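Local coordinates for cyanate lyase C-terminal domain-containing protein (PDB 5UK3) that probably catalyses the reaction of cyanate with bicarbonate to give ammonia and carbon dioxide, working as a ten-chain assembly, at residues K46-S51 with G55-D60; Q90-I93 with L97-R100; T135-E138 with V142-R145. All coordinates share one frame; numbering follows the deposited sequence.

Overall arrangement
Three short-range contacts mark successive parts of the chain. Interaction 1 closes the end of a helix in the N-terminal helical domain, while interactions 2 and 3 belong to the C-terminal cyanate lyase domain, at the start of its long helix and near the turn of its hairpin. Their centres lie 19 to 20 Å apart, but interactions 1 and 2 do touch, Gln-56 NE2 packing 3.8 Å from Gln-90 CD. Interaction 3 comes within about 5 Å of interaction 1, nearest atoms. All three meet the same second subunit. In related cyanases the active site lies between subunits; here Arg-100, in the helical segment of interaction 2, pairs with Glu-103 of a neighbouring subunit.

Interaction 1 (K46-S51 with G55-D60); sequences KVWLTS and GQNCCD
The first torsions of Ser-51 and Trp-48 bring a hydroxyl and an indole against the loop 55-60. In Ser-51 a chi1 of 78° sets OG between the backbone N and the carbonyl carbon, where it can reach back along the helix and outward at once. Ser-51 OG donates to Trp-48 O at 2.6 Å and accepts from Asn-57 ND2 at 3.0 Å, the hydroxyl lying in the plane of the amide. With an alanine at Ser-51, Asn-57 ND2 would probably lose its hold on the helix, keeping mainly its bond to Tyr-108 OH of a neighbouring subunit. Trp-48 carries its CG opposite the backbone N (chi1 171°), which sends the indole along the loop. There Trp-48 CD1 is 3.8 Å from Asn-57 ND2, with ring and amide planes 41° apart. Farther along the ring, Trp-48 CZ2 meets Cys-58 O at 3.5 Å and its CH2 packs on Cys-59 CB at 3.8 Å. The helix end itself is a Schellman motif: Gly-55 has positive phi, and Gln-56 N bonds to Ser-51 O at 2.9 Å. At the far end of the loop, Asp-60 OD1 accepts from Leu-63 N and caps helix 61-70. The contact thus joins two helices of the helix-turn-helix family domain: Trp-48 and Cys-59 rest on helix 61-70, Leu-49 and Thr-50 touch helix 35-42, and Val-47 packs on strand 123-136.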
# COMPACT_ATOMS: atom_id res chain seq x y z
N LYS I 46 30.19 -17.38 -10.92
CA LYS I 46 29.90 -17.63 -9.50
C LYS I 46 28.49 -17.23 -9.07
O LYS I 46 27.82 -18.02 -8.40
CB LYS I 46 30.93 -16.89 -8.64
CG LYS I 46 30.96 -17.36 -7.20
CD LYS I 46 31.20 -16.23 -6.25
CE LYS I 46 32.55 -15.60 -6.42
NZ LYS I 46 32.63 -14.44 -5.51
N VAL I 47 28.06 -16.02 -9.42
CA VAL I 47 26.79 -15.48 -8.97
C VAL I 47 25.67 -16.24 -9.64
O VAL I 47 24.65 -16.53 -8.99
CB VAL I 47 26.65 -13.99 -9.26
CG1 VAL I 47 25.26 -13.48 -9.00
CG2 VAL I 47 27.62 -13.19 -8.40
N TRP I 48 25.83 -16.56 -10.92
CA TRP I 48 24.77 -17.29 -11.64
C TRP I 48 24.57 -18.67 -11.00
O TRP I 48 23.43 -19.08 -10.75
CB TRP I 48 25.13 -17.47 -13.10
CG TRP I 48 24.25 -18.35 -13.85
CD1 TRP I 48 23.09 -18.00 -14.41
CD2 TRP I 48 24.46 -19.73 -14.16
NE1 TRP I 48 22.53 -19.08 -15.05
CE2 TRP I 48 23.36 -20.15 -14.93
CE3 TRP I 48 25.46 -20.63 -13.88
CZ2 TRP I 48 23.22 -21.44 -15.40
CZ3 TRP I 48 25.35 -21.91 -14.34
CH2 TRP I 48 24.22 -22.32 -15.09
N LEU I 49 25.68 -19.38 -10.77
CA LEU I 49 25.62 -20.71 -10.19
C LEU I 49 24.93 -20.63 -8.84
O LEU I 49 24.05 -21.44 -8.53
CB LEU I 49 27.01 -21.28 -10.03
CG LEU I 49 27.16 -22.60 -9.31
CD1 LEU I 49 26.51 -23.72 -10.14
CD2 LEU I 49 28.63 -22.93 -8.98
N THR I 50 25.32 -19.64 -8.04
CA THR I 50 24.71 -19.46 -6.76
C THR I 50 23.18 -19.35 -6.95
O THR I 50 22.43 -19.97 -6.22
CB THR I 50 25.31 -18.25 -6.03
OG1 THR I 50 26.74 -18.42 -5.91
CG2 THR I 50 24.73 -18.09 -4.64
N SER I 51 22.75 -18.56 -7.93
CA SER I 51 21.34 -18.36 -8.15
C SER I 51 20.62 -19.64 -8.60
O SER I 51 19.44 -19.81 -8.31
CB SER I 51 21.07 -17.25 -9.14
OG SER I 51 21.29 -17.68 -10.46
N GLY I 55 17.49 -21.50 -6.64
CA GLY I 55 16.26 -21.64 -7.37
C GLY I 55 15.70 -20.40 -8.01
O GLY I 55 14.48 -20.26 -8.16
N GLN I 56 16.57 -19.43 -8.32
CA GLN I 56 16.18 -18.23 -9.07
C GLN I 56 16.68 -18.29 -10.51
O GLN I 56 16.54 -17.34 -11.24
CB GLN I 56 16.76 -17.02 -8.39
CG GLN I 56 16.10 -16.73 -7.06
CD GLN I 56 14.64 -16.37 -7.22
OE1 GLN I 56 14.27 -15.51 -8.04
NE2 GLN I 56 13.81 -16.96 -6.41
N ASN I 57 17.25 -19.42 -10.89
CA ASN I 57 17.75 -19.65 -12.23
C ASN I 57 17.88 -21.17 -12.45
O ASN I 57 17.81 -21.93 -11.48
CB ASN I 57 19.10 -18.98 -12.42
CG ASN I 57 19.02 -17.71 -13.26
OD1 ASN I 57 18.24 -17.63 -14.21
ND2 ASN I 57 19.80 -16.70 -12.90
N CYS I 58 18.06 -21.61 -13.68
CA CYS I 58 18.17 -23.04 -13.96
C CYS I 58 19.32 -23.31 -14.91
O CYS I 58 19.83 -22.39 -15.53
CB CYS I 58 16.85 -23.55 -14.54
SG CYS I 58 16.45 -22.88 -16.17
N CYS I 59 19.72 -24.58 -15.02
CA CYS I 59 20.80 -25.01 -15.94
C CYS I 59 20.34 -26.16 -16.80
O CYS I 59 19.26 -26.66 -16.59
CB CYS I 59 22.04 -25.40 -15.14
SG CYS I 59 21.74 -26.68 -13.93
N ASP I 60 21.16 -26.54 -17.77
CA ASP I 60 20.93 -27.76 -18.56
C ASP I 60 21.26 -29.03 -17.73
O ASP I 60 21.88 -28.94 -16.66
CB ASP I 60 21.68 -27.73 -19.90
CG ASP I 60 23.21 -27.63 -19.76
OD1 ASP I 60 23.81 -28.11 -18.77
OD2 ASP I 60 23.85 -27.02 -20.66

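Interaction 2 (Q90-I93 with L97-R100); sequences QNII and LIYR
Ile-92 and Ile-98 make the apolar part of this contact, one branch against another. Ile-92 offers its CG2 methyl, which sits opposite its own backbone N, while its CG1–CD1 arm runs off in another direction. Ile-98 answers with the CG1 methylene, placed beside its backbone N (chi1 -56°), and Ile-98 CG1 meets Ile-92 CG2 at 3.6 Å. The side chains cross at a slant, and CG2 of Ile-92 is the atom that touches.

A second group of contacts sets backbone carbonyls against aliphatic carbons. Ile-92 O lies 3.8 Å from Ile-98 CB, at the root of that side chain. One residue on, Ile-93 O stands 3.8 Å from Tyr-99 CB and lies at the edge of the phenol ring, near its plane. Ile-93 thus takes part through its main chain, its CB pointing away from the helix. The two segments are held by van der Waals contact alone, without hydrogen bonds between them.

In the fold, residues 90-93 form the end of the linker after helix 78-82, laid against the first turns of helix 96-120, where Asp-95 OD2 accepts from Leu-97 N. Other subunits cover the surroundings: Tyr-99 stacks on Tyr-99 of a neighbouring subunit, whose Glu-103 also forms a salt bridge with Arg-100. Ile-98 packs on Gly-109 of a second chain, and Ile-92 on Leu-86 of yet another, which places the linker and helix 96-120 at a junction of several chains.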
# COMPACT_ATOMS: atom_id res chain seq x y z
N GLN I 90 10.72 -13.80 -3.60
CA GLN I 90 11.13 -14.07 -2.22
C GLN I 90 11.13 -12.69 -1.56
O GLN I 90 11.77 -11.78 -2.05
CB GLN I 90 12.50 -14.81 -2.14
CG GLN I 90 13.52 -14.49 -3.25
CD GLN I 90 14.90 -15.23 -3.18
OE1 GLN I 90 14.95 -16.38 -2.77
NE2 GLN I 90 15.99 -14.53 -3.42
N ASN I 91 10.38 -12.54 -0.48
CA ASN I 91 10.19 -11.23 0.14
C ASN I 91 11.35 -10.90 1.11
O ASN I 91 11.26 -11.09 2.32
CB ASN I 91 8.82 -11.23 0.84
CG ASN I 91 8.38 -9.87 1.33
OD1 ASN I 91 7.97 -9.70 2.51
ND2 ASN I 91 8.41 -8.91 0.44
N ILE I 92 12.41 -10.38 0.52
CA ILE I 92 13.69 -10.17 1.19
C ILE I 92 13.99 -8.67 1.30
O ILE I 92 15.10 -8.29 1.65
CB ILE I 92 14.75 -11.02 0.41
CG1 ILE I 92 14.36 -12.51 0.47
CG2 ILE I 92 16.17 -10.90 0.93
CD1 ILE I 92 14.08 -13.07 1.86
N ILE I 93 13.00 -7.82 1.02
CA ILE I 93 13.20 -6.36 0.90
C ILE I 93 13.71 -5.78 2.21
O ILE I 93 14.53 -4.88 2.21
CB ILE I 93 11.88 -5.63 0.51
CG1 ILE I 93 11.38 -6.09 -0.88
CG2 ILE I 93 12.07 -4.11 0.47
CD1 ILE I 93 9.87 -5.97 -1.08
N LEU I 97 21.02 -5.95 4.26
CA LEU I 97 21.98 -6.06 3.21
C LEU I 97 21.33 -5.76 1.90
O LEU I 97 21.90 -5.08 1.07
CB LEU I 97 22.60 -7.44 3.18
CG LEU I 97 23.75 -7.65 2.23
CD1 LEU I 97 24.71 -8.68 2.82
CD2 LEU I 97 23.31 -8.10 0.83
N ILE I 98 20.16 -6.27 1.68
CA ILE I 98 19.50 -6.07 0.40
C ILE I 98 18.95 -4.66 0.30
O ILE I 98 19.03 -4.05 -0.76
CB ILE I 98 18.35 -7.13 0.16
CG1 ILE I 98 18.86 -8.58 0.27
CG2 ILE I 98 17.64 -6.80 -1.14
CD1 ILE I 98 19.68 -9.04 -0.91
N TYR I 99 18.36 -4.16 1.37
CA TYR I 99 17.81 -2.79 1.37
C TYR I 99 18.85 -1.79 0.90
O TYR I 99 18.54 -0.91 0.12
CB TYR I 99 17.31 -2.33 2.74
CG TYR I 99 16.79 -0.93 2.65
CD1 TYR I 99 15.54 -0.68 2.16
CD2 TYR I 99 17.57 0.14 3.01
CE1 TYR I 99 15.07 0.63 2.07
CE2 TYR I 99 17.13 1.44 2.92
CZ TYR I 99 15.87 1.69 2.44
OH TYR I 99 15.43 3.01 2.39
N ARG I 100 20.10 -2.00 1.30
CA ARG I 100 21.16 -1.09 0.92
C ARG I 100 21.29 -0.98 -0.59
O ARG I 100 21.38 0.11 -1.12
CB ARG I 100 22.49 -1.58 1.48
CG ARG I 100 22.94 -0.88 2.73
CD ARG I 100 21.85 -0.84 3.78
NE ARG I 100 22.40 -0.55 5.09
CZ ARG I 100 21.69 -0.60 6.21
NH1 ARG I 100 22.26 -0.33 7.36
NH2 ARG I 100 20.42 -0.93 6.17

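Interaction 3 (T135-E138 with V142-R145); sequences TKNE and VILR
Thr-135 and Ile-143 face each other near the turn of an antiparallel beta hairpin, strand 123-136 with strand 141-152. They form a hydrogen-bonded pair with both side chains on one face of the sheet, Thr-135 CB lying 4.4 Å from Ile-143 CB. In Thr-135 the hydroxyl lies beside the backbone N (chi1 -49°), and OG1 comes 4.0 Å from Ile-143 O. Ile-143 places CG1 beside its own N and stays extended at chi2 (176°), which extends the arm to CD1 beside Asn-137. In the model the Asn-137 side chain crosses that arm at about a right angle, but too close to CD1 to be trusted, and the exact fit there is doubtful. Asn-137 OD1 also accepts from Arg-141 N, tying the side chain to the start of the returning strand. On the other face Lys-136 and Val-142 make a non-hydrogen-bonded pair, and both pack on Phe-120 of a neighbouring subunit. That same subunit adds an antiparallel strand alongside residues 142-145, continuing the sheet across the interface. Within the hairpin the two backbone bonds of the pair are unequal: Thr-135 N to Ile-143 O is weak at 3.0 Å, whereas Ile-143 N meets Thr-135 O at 2.8 Å, nearly in line with the carbonyl bond.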
# COMPACT_ATOMS: atom_id res chain seq x y z
N THR I 135 33.22 -9.59 -5.41
CA THR I 135 34.66 -9.79 -5.13
C THR I 135 35.06 -9.02 -3.89
O THR I 135 34.62 -7.88 -3.70
CB THR I 135 35.55 -9.25 -6.28
OG1 THR I 135 35.08 -9.74 -7.54
CG2 THR I 135 36.99 -9.66 -6.13
N LYS I 136 35.91 -9.62 -3.08
CA LYS I 136 36.63 -8.91 -2.01
C LYS I 136 37.94 -8.50 -2.61
O LYS I 136 38.68 -9.34 -3.09
CB LYS I 136 36.85 -9.87 -0.85
CG LYS I 136 37.54 -9.27 0.35
CD LYS I 136 37.53 -10.31 1.47
CE LYS I 136 38.06 -9.72 2.76
NZ LYS I 136 38.01 -10.73 3.84
N ASN I 137 38.20 -7.20 -2.64
CA ASN I 137 39.44 -6.71 -3.20
C ASN I 137 40.36 -6.34 -2.06
O ASN I 137 39.98 -6.44 -0.90
CB ASN I 137 39.20 -5.52 -4.13
CG ASN I 137 38.99 -4.21 -3.39
OD1 ASN I 137 38.73 -4.20 -2.19
ND2 ASN I 137 39.11 -3.11 -4.11
N GLU I 138 41.56 -5.88 -2.39
CA GLU I 138 42.50 -5.47 -1.36
C GLU I 138 41.78 -4.34 -0.64
O GLU I 138 41.03 -3.61 -1.27
CB GLU I 138 43.79 -4.96 -2.00
N VAL I 142 33.72 -4.46 -0.80
CA VAL I 142 32.86 -5.30 -1.59
C VAL I 142 32.81 -4.69 -2.96
O VAL I 142 32.48 -3.53 -3.11
CB VAL I 142 31.43 -5.32 -1.06
CG1 VAL I 142 30.61 -6.34 -1.82
CG2 VAL I 142 31.43 -5.67 0.41
N ILE I 143 33.17 -5.45 -3.97
CA ILE I 143 33.21 -4.94 -5.31
C ILE I 143 32.29 -5.73 -6.18
O ILE I 143 32.52 -6.90 -6.43
CB ILE I 143 34.64 -4.93 -5.84
CG1 ILE I 143 35.35 -3.83 -5.05
CG2 ILE I 143 34.68 -4.68 -7.34
CD1 ILE I 143 36.79 -3.67 -5.30
N LEU I 144 31.28 -5.05 -6.64
CA LEU I 144 30.17 -5.66 -7.30
C LEU I 144 30.21 -5.14 -8.72
O LEU I 144 30.08 -3.95 -8.92
CB LEU I 144 28.89 -5.26 -6.56
CG LEU I 144 27.55 -5.68 -7.11
CD1 LEU I 144 27.53 -7.18 -7.07
CD2 LEU I 144 26.30 -5.20 -6.38
N ARG I 145 30.40 -6.01 -9.69
CA ARG I 145 30.47 -5.61 -11.10
C ARG I 145 29.31 -6.19 -11.86
O ARG I 145 29.10 -7.37 -11.84
CB ARG I 145 31.77 -6.11 -11.70
CG ARG I 145 31.98 -5.83 -13.17
CD ARG I 145 33.36 -6.33 -13.60
NE ARG I 145 33.81 -5.82 -14.90
CZ ARG I 145 33.37 -6.25 -16.09
NH1 ARG I 145 32.44 -7.22 -16.19
NH2 ARG I 145 33.84 -5.71 -17.20